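Local structure of gamma-glutamyltranspeptidase (Klebsiella pneumoniae subsp. pneumoniae, 5HFT) at residues Val69-Met74 against Pro167-Gln172; Gly102-Leu107 against Pro245-Asp250. The protein catalyses the conversion of oxamate to oxalate in the uric acid degradation pathway and belongs to the gamma-glutamyltransferase family. One frame throughout, in Å; residues are numbered along the deposited sequence.

Interaction 1 (Val69-Met74 against Pro167-Gln172); sequences VVYPHM and PVTASQ
The turn that follows helix 56-70 packs here against the start of helix 170-178, with H73 and Y71 meeting T169, S171 and Q172. T169 is the N-cap residue of helix 170-178. Y71 is the first residue to leave the helical path of 56-70, and its carbonyl O takes a hydrogen bond from M74 N.

The main contact is a CH-pi interaction. CA of Q172 stands over one face of the H73 imidazole, 3.7 Å from the ring centroid and 19° off the ring normal. CG of M74, the next residue, is on the opposite face, so the ring lies between it and Q172 of the helix, both offset toward its rim. S171 OG comes to the edge of the ring, near its plane, 3.5 Å from H73 NE2. With CG between the backbone N and the carbonyl carbon (chi1 59°), the H73 ring lies against the first turn of the helix.

Y71 meets the N-cap residue. Its CE1 lies 3.4 Å from T169 CG2 and 3.5 Å from T169 OG1. T169 CB lies in the ring plane, at its edge. The two side chains cross at about a right angle. Q172 is extended beyond CG, which carries its amide to the proline; OE1 is 3.8 Å from P72 CD.

I166 touches V70 and Q172, and H39 touches V70 and T169. An aromatic side chain of the other protein chain packs on H73. No hydrogen bond joins the two segments. This buried contact therefore rests on van der Waals and CH-pi contacts, with S171 OG at the imidazole edge.

Interaction 2 (Gly102-Leu107 against Pro245-Asp250); sequences GSLATL and PITLGD
G102 and S103 of a type I beta turn, G102 to A105, dock on the capping box that starts helix 248-252. The turn lies in the loop after strand 93-97. T247 is the N-cap of the helix and D250 is its capping-box partner.

Hydrogen bonds come first. S103 N donates to D250 OD2 in an almost straight bond, with an angle of 174° and a length of 2.6 Å. It meets the carboxylate oxygen on the syn side, 21° out of the carboxylate plane. T247 N reaches the same OD2 from the anti side, at 3.0 Å, so two backbone N-H groups from different segments grip one oxygen. D250 N in turn donates to T247 OG1, which completes the box. These donors probably stabilise the charged carboxylate. S103 OG and T247 OG1 share a hydrogen bond of 2.8 Å. A chi1 of 56° sets S103 OG between its backbone N and carbonyl carbon, on the side of T247 and D250.

The backbones also approach closely. G102 CA makes a CA-H...O contact of 3.0 Å with P245 O, and L104 N gives that oxygen a weak hydrogen bond. G102 has no side chain, and its CA lies against both P245 O and D250 OD2. A G102 backbone hydrogen bond with L125 ties the turn to a further loop.

Apolar contacts lie beside P245. Its CB packs against L104 CB and A105 CB, while Y110 and L125 also touch P245. An aromatic side chain of the other protein chain of the assembly packs on I246. Further along, the L104 and T247 side chains cross obliquely, with L104 CD1 3.4 Å from T247 CG2.

Both contacts bring a loop or turn to the N-terminal start of a helix, with a threonine at the N-cap, but they use different elements. Interaction 1 is buried and joins the end of helix 56-70 and the turn after it to the start of helix 170-178. Interaction 2 is partly buried, lies farther from the centre of the chain, and seats a loop on helix 248-252. Their nearest atoms are about 16 Å apart. Their chemistry differs too. In interaction 1 the N-cap threonine meets an aromatic ring and no hydrogen bond crosses. In interaction 2 the cap itself binds the incoming turn through hydrogen bonds. The other protein chain of the assembly lies close to both.

Interaction 1 (Val69-Met74 against Pro167-Gln172)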
ATOM      1  N   VAL A  69       4.538  -4.821  11.961  1.00 39.18           N
ATOM      2  CA  VAL A  69       5.409  -5.652  12.773  1.00 34.19           C
ATOM      3  C   VAL A  69       5.901  -6.849  11.968  1.00 43.34           C
ATOM      4  O   VAL A  69       7.087  -7.186  12.014  1.00 51.21           O
ATOM      5  CB  VAL A  69       4.659  -6.099  14.038  1.00 35.89           C
ATOM      6  CG1 VAL A  69       5.473  -7.085  14.818  1.00 35.08           C
ATOM      7  CG2 VAL A  69       4.275  -4.898  14.899  1.00 34.29           C
ATOM      8  N   VAL A  70       5.022  -7.459  11.162  1.00 43.40           N
ATOM      9  CA  VAL A  70       5.290  -8.776  10.571  1.00 39.53           C
ATOM     10  C   VAL A  70       6.053  -8.724   9.239  1.00 43.83           C
ATOM     11  O   VAL A  70       6.791  -9.669   8.925  1.00 43.17           O
ATOM     12  CB  VAL A  70       3.969  -9.552  10.418  1.00 44.43           C
ATOM     13  CG1 VAL A  70       4.232 -10.975   9.960  1.00 45.90           C
ATOM     14  CG2 VAL A  70       3.229  -9.581  11.736  1.00 40.43           C
ATOM     15  N   TYR A  71       5.886  -7.662   8.435  1.00 39.33           N
ATOM     16  CA  TYR A  71       6.696  -7.434   7.232  1.00 36.80           C
ATOM     17  C   TYR A  71       7.510  -6.139   7.319  1.00 43.26           C
ATOM     18  O   TYR A  71       7.401  -5.278   6.432  1.00 40.19           O
ATOM     19  CB  TYR A  71       5.825  -7.398   5.978  1.00 38.57           C
ATOM     20  CG  TYR A  71       5.572  -8.738   5.319  1.00 41.28           C
ATOM     21  CD1 TYR A  71       6.316  -9.868   5.660  1.00 44.06           C
ATOM     22  CD2 TYR A  71       4.594  -8.873   4.351  1.00 40.93           C
ATOM     23  CE1 TYR A  71       6.081 -11.102   5.063  1.00 42.21           C
ATOM     24  CE2 TYR A  71       4.342 -10.112   3.744  1.00 49.35           C
ATOM     25  CZ  TYR A  71       5.091 -11.225   4.099  1.00 49.46           C
ATOM     26  OH  TYR A  71       4.844 -12.452   3.489  1.00 46.11           O
ATOM     27  N   PRO A  72       8.361  -5.980   8.345  1.00 39.98           N
ATOM     28  CA  PRO A  72       9.015  -4.674   8.565  1.00 35.06           C
ATOM     29  C   PRO A  72       9.949  -4.222   7.451  1.00 39.85           C
ATOM     30  O   PRO A  72      10.269  -3.019   7.380  1.00 36.80           O
ATOM     31  CB  PRO A  72       9.790  -4.886   9.876  1.00 40.30           C
ATOM     32  CG  PRO A  72      10.011  -6.351   9.963  1.00 42.46           C
ATOM     33  CD  PRO A  72       8.771  -6.970   9.362  1.00 38.63           C
ATOM     34  N   HIS A  73      10.397  -5.130   6.585  1.00 36.71           N
ATOM     35  CA  HIS A  73      11.375  -4.766   5.566  1.00 37.07           C
ATOM     36  C   HIS A  73      10.726  -4.151   4.353  1.00 37.67           C
ATOM     37  O   HIS A  73      11.434  -3.561   3.529  1.00 42.93           O
ATOM     38  CB  HIS A  73      12.181  -5.984   5.114  1.00 39.53           C
ATOM     39  CG  HIS A  73      11.345  -7.089   4.551  1.00 34.29           C
ATOM     40  ND1 HIS A  73      10.415  -7.774   5.301  1.00 29.83           N
ATOM     41  CD2 HIS A  73      11.316  -7.645   3.319  1.00 33.07           C
ATOM     42  CE1 HIS A  73       9.845  -8.700   4.556  1.00 32.69           C
ATOM     43  NE2 HIS A  73      10.372  -8.639   3.347  1.00 37.80           N
ATOM     44  N   MET A  74       9.418  -4.360   4.192  1.00 38.66           N
ATOM     45  CA  MET A  74       8.652  -3.898   3.044  1.00 38.40           C
ATOM     46  C   MET A  74       7.718  -2.739   3.354  1.00 39.05           C
ATOM     47  O   MET A  74       7.179  -2.138   2.415  1.00 39.27           O
ATOM     48  CB  MET A  74       7.795  -5.038   2.472  1.00 45.94           C
ATOM     49  CG  MET A  74       8.513  -6.083   1.648  1.00 47.43           C
ATOM     50  SD  MET A  74       7.276  -7.256   1.034  1.00 50.58           S
ATOM     51  CE  MET A  74       8.102  -7.844  -0.444  1.00 43.16           C
ATOM     52  N   PRO A 167       6.693 -14.950  13.734  1.00 35.92           N
ATOM     53  CA  PRO A 167       7.419 -15.981  12.984  1.00 31.68           C
ATOM     54  C   PRO A 167       8.174 -15.307  11.855  1.00 33.72           C
ATOM     55  O   PRO A 167       7.560 -14.673  10.996  1.00 33.81           O
ATOM     56  CB  PRO A 167       6.307 -16.898  12.460  1.00 29.87           C
ATOM     57  CG  PRO A 167       5.076 -16.535  13.283  1.00 32.27           C
ATOM     58  CD  PRO A 167       5.231 -15.096  13.624  1.00 36.44           C
ATOM     59  N   VAL A 168       9.508 -15.401  11.879  1.00 31.88           N
ATOM     60  CA  VAL A 168      10.268 -14.724  10.830  1.00 35.12           C
ATOM     61  C   VAL A 168       9.813 -15.264   9.487  1.00 30.11           C
ATOM     62  O   VAL A 168       9.860 -16.470   9.227  1.00 27.73           O
ATOM     63  CB  VAL A 168      11.783 -14.875  11.040  1.00 32.37           C
ATOM     64  CG1 VAL A 168      12.558 -14.250   9.890  1.00 29.90           C
ATOM     65  CG2 VAL A 168      12.183 -14.184  12.288  1.00 27.25           C
ATOM     66  N   THR A 169       9.310 -14.382   8.651  1.00 33.47           N
ATOM     67  CA  THR A 169       9.059 -14.775   7.281  1.00 34.29           C
ATOM     68  C   THR A 169      10.369 -15.044   6.543  1.00 31.45           C
ATOM     69  O   THR A 169      11.437 -14.529   6.882  1.00 31.50           O
ATOM     70  CB  THR A 169       8.229 -13.698   6.590  1.00 33.74           C
ATOM     71  OG1 THR A 169       8.683 -12.412   7.049  1.00 35.88           O
ATOM     72  CG2 THR A 169       6.748 -13.898   6.898  1.00 26.51           C
ATOM     73  N   ALA A 170      10.262 -15.848   5.495  1.00 27.74           N
ATOM     74  CA  ALA A 170      11.424 -16.130   4.680  1.00 27.46           C
ATOM     75  C   ALA A 170      11.843 -14.901   3.890  1.00 31.97           C
ATOM     76  O   ALA A 170      13.042 -14.674   3.678  1.00 33.38           O
ATOM     77  CB  ALA A 170      11.147 -17.308   3.751  1.00 16.78           C
ATOM     78  N   SER A 171      10.881 -14.089   3.445  1.00 34.51           N
ATOM     79  CA  SER A 171      11.279 -12.921   2.660  1.00 39.60           C
ATOM     80  C   SER A 171      11.943 -11.858   3.535  1.00 37.79           C
ATOM     81  O   SER A 171      12.854 -11.166   3.069  1.00 41.12           O
ATOM     82  CB  SER A 171      10.085 -12.336   1.900  1.00 34.14           C
ATOM     83  OG  SER A 171       9.091 -11.887   2.788  1.00 39.08           O
ATOM     84  N   GLN A 172      11.539 -11.746   4.811  1.00 36.29           N
ATOM     85  CA  GLN A 172      12.260 -10.890   5.752  1.00 34.40           C
ATOM     86  C   GLN A 172      13.680 -11.383   5.969  1.00 38.78           C
ATOM     87  O   GLN A 172      14.617 -10.578   6.060  1.00 41.24           O
ATOM     88  CB  GLN A 172      11.544 -10.829   7.096  1.00 31.12           C
ATOM     89  CG  GLN A 172      12.372 -10.141   8.147  1.00 34.17           C
ATOM     90  CD  GLN A 172      11.661 -10.046   9.471  1.00 40.10           C
ATOM     91  OE1 GLN A 172      10.464 -10.332   9.566  1.00 46.45           O
ATOM     92  NE2 GLN A 172      12.393  -9.650  10.513  1.00 36.67           N
TER

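Interaction 2 (Gly102-Leu107 against Pro245-Asp250)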
ATOM      1  N   GLY A 102      11.751  17.173   4.131  1.00 45.52           N
ATOM      2  CA  GLY A 102      11.964  17.942   5.337  1.00 45.49           C
ATOM      3  C   GLY A 102      12.375  19.375   5.046  1.00 44.43           C
ATOM      4  O   GLY A 102      12.912  19.710   3.985  1.00 42.84           O
ATOM      5  N   SER A 103      12.125  20.237   6.030  1.00 40.60           N
ATOM      6  CA  SER A 103      12.435  21.652   5.871  1.00 41.18           C
ATOM      7  C   SER A 103      13.933  21.914   5.732  1.00 45.43           C
ATOM      8  O   SER A 103      14.323  22.980   5.244  1.00 46.69           O
ATOM      9  CB  SER A 103      11.847  22.431   7.045  1.00 41.90           C
ATOM     10  OG  SER A 103      12.315  21.908   8.274  1.00 43.35           O
ATOM     11  N   LEU A 104      14.781  20.966   6.138  1.00 42.61           N
ATOM     12  CA  LEU A 104      16.221  21.049   5.938  1.00 36.91           C
ATOM     13  C   LEU A 104      16.674  20.424   4.625  1.00 36.41           C
ATOM     14  O   LEU A 104      17.871  20.369   4.361  1.00 30.42           O
ATOM     15  CB  LEU A 104      16.945  20.347   7.078  1.00 36.59           C
ATOM     16  CG  LEU A 104      17.548  21.148   8.213  1.00 42.74           C
ATOM     17  CD1 LEU A 104      16.712  21.052   9.471  1.00 33.54           C
ATOM     18  CD2 LEU A 104      18.974  20.661   8.449  1.00 48.02           C
ATOM     19  N   ALA A 105      15.759  19.904   3.818  1.00 42.76           N
ATOM     20  CA  ALA A 105      16.136  19.196   2.595  1.00 44.63           C
ATOM     21  C   ALA A 105      16.224  20.184   1.432  1.00 46.83           C
ATOM     22  O   ALA A 105      15.376  20.233   0.541  1.00 47.47           O
ATOM     23  CB  ALA A 105      15.145  18.072   2.314  1.00 43.60           C
ATOM     24  N   THR A 106      17.282  20.986   1.440  1.00 54.24           N
ATOM     25  CA  THR A 106      17.397  22.037   0.436  1.00 55.15           C
ATOM     26  C   THR A 106      18.336  21.621  -0.691  1.00 55.72           C
ATOM     27  O   THR A 106      19.275  20.845  -0.494  1.00 54.76           O
ATOM     28  CB  THR A 106      17.858  23.361   1.060  1.00 45.45           C
ATOM     29  OG1 THR A 106      19.225  23.252   1.471  1.00 60.10           O
ATOM     30  CG2 THR A 106      16.957  23.772   2.246  1.00 36.01           C
ATOM     31  N   LEU A 107      18.072  22.169  -1.885  1.00 59.91           N
ATOM     32  CA  LEU A 107      18.851  21.823  -3.072  1.00 57.04           C
ATOM     33  C   LEU A 107      20.351  21.968  -2.845  1.00 58.15           C
ATOM     34  O   LEU A 107      21.145  21.307  -3.523  1.00 60.64           O
ATOM     35  CB  LEU A 107      18.413  22.692  -4.250  1.00 54.35           C
ATOM     36  CG  LEU A 107      18.728  22.104  -5.621  1.00 55.67           C
ATOM     37  CD1 LEU A 107      17.942  20.814  -5.826  1.00 59.59           C
ATOM     38  CD2 LEU A 107      18.405  23.104  -6.713  1.00 55.73           C
ATOM     39  N   PRO A 245      17.391  15.452   7.480  1.00 40.65           N
ATOM     40  CA  PRO A 245      16.896  16.775   7.085  1.00 37.71           C
ATOM     41  C   PRO A 245      15.433  17.019   7.422  1.00 42.07           C
ATOM     42  O   PRO A 245      14.704  17.556   6.588  1.00 45.24           O
ATOM     43  CB  PRO A 245      17.128  16.782   5.570  1.00 34.64           C
ATOM     44  CG  PRO A 245      16.981  15.371   5.181  1.00 39.89           C
ATOM     45  CD  PRO A 245      17.477  14.540   6.324  1.00 40.85           C
ATOM     46  N   ILE A 246      14.983  16.630   8.613  1.00 37.94           N
ATOM     47  CA  ILE A 246      13.585  16.735   9.013  1.00 41.33           C
ATOM     48  C   ILE A 246      13.512  17.389  10.386  1.00 41.12           C
ATOM     49  O   ILE A 246      14.369  17.147  11.241  1.00 45.59           O
ATOM     50  CB  ILE A 246      12.893  15.346   9.040  1.00 43.06           C
ATOM     51  CG1 ILE A 246      13.061  14.625   7.711  1.00 40.89           C
ATOM     52  CG2 ILE A 246      11.389  15.448   9.382  1.00 41.46           C
ATOM     53  CD1 ILE A 246      12.302  13.318   7.661  1.00 37.56           C
ATOM     54  N   THR A 247      12.501  18.230  10.592  1.00 43.88           N
ATOM     55  CA  THR A 247      12.324  18.953  11.842  1.00 45.11           C
ATOM     56  C   THR A 247      11.002  18.585  12.499  1.00 48.96           C
ATOM     57  O   THR A 247      10.125  17.970  11.887  1.00 49.20           O
ATOM     58  CB  THR A 247      12.375  20.469  11.634  1.00 50.25           C
ATOM     59  OG1 THR A 247      11.395  20.851  10.661  1.00 53.52           O
ATOM     60  CG2 THR A 247      13.754  20.909  11.187  1.00 45.69           C
ATOM     61  N   LEU A 248      10.893  18.944  13.781  1.00 49.47           N
ATOM     62  CA  LEU A 248       9.626  18.818  14.487  1.00 42.81           C
ATOM     63  C   LEU A 248       8.543  19.623  13.801  1.00 49.70           C
ATOM     64  O   LEU A 248       7.382  19.200  13.752  1.00 49.02           O
ATOM     65  CB  LEU A 248       9.779  19.285  15.927  1.00 45.02           C
ATOM     66  CG  LEU A 248       8.568  19.193  16.855  1.00 53.02           C
ATOM     67  CD1 LEU A 248       8.002  17.755  17.021  1.00 43.87           C
ATOM     68  CD2 LEU A 248       8.954  19.800  18.196  1.00 50.72           C
ATOM     69  N   GLY A 249       8.907  20.781  13.245  1.00 53.83           N
ATOM     70  CA  GLY A 249       7.929  21.558  12.506  1.00 45.04           C
ATOM     71  C   GLY A 249       7.358  20.768  11.348  1.00 52.51           C
ATOM     72  O   GLY A 249       6.145  20.781  11.109  1.00 48.48           O
ATOM     73  N   ASP A 250       8.217  20.005  10.663  1.00 49.28           N
ATOM     74  CA  ASP A 250       7.761  19.223   9.525  1.00 49.62           C
ATOM     75  C   ASP A 250       6.670  18.239   9.939  1.00 47.28           C
ATOM     76  O   ASP A 250       5.638  18.134   9.266  1.00 40.35           O
ATOM     77  CB  ASP A 250       8.947  18.493   8.899  1.00 47.34           C
ATOM     78  CG  ASP A 250       9.837  19.412   8.099  1.00 47.93           C
ATOM     79  OD1 ASP A 250       9.277  20.267   7.382  1.00 53.19           O
ATOM     80  OD2 ASP A 250      11.088  19.262   8.152  1.00 46.71           O
TER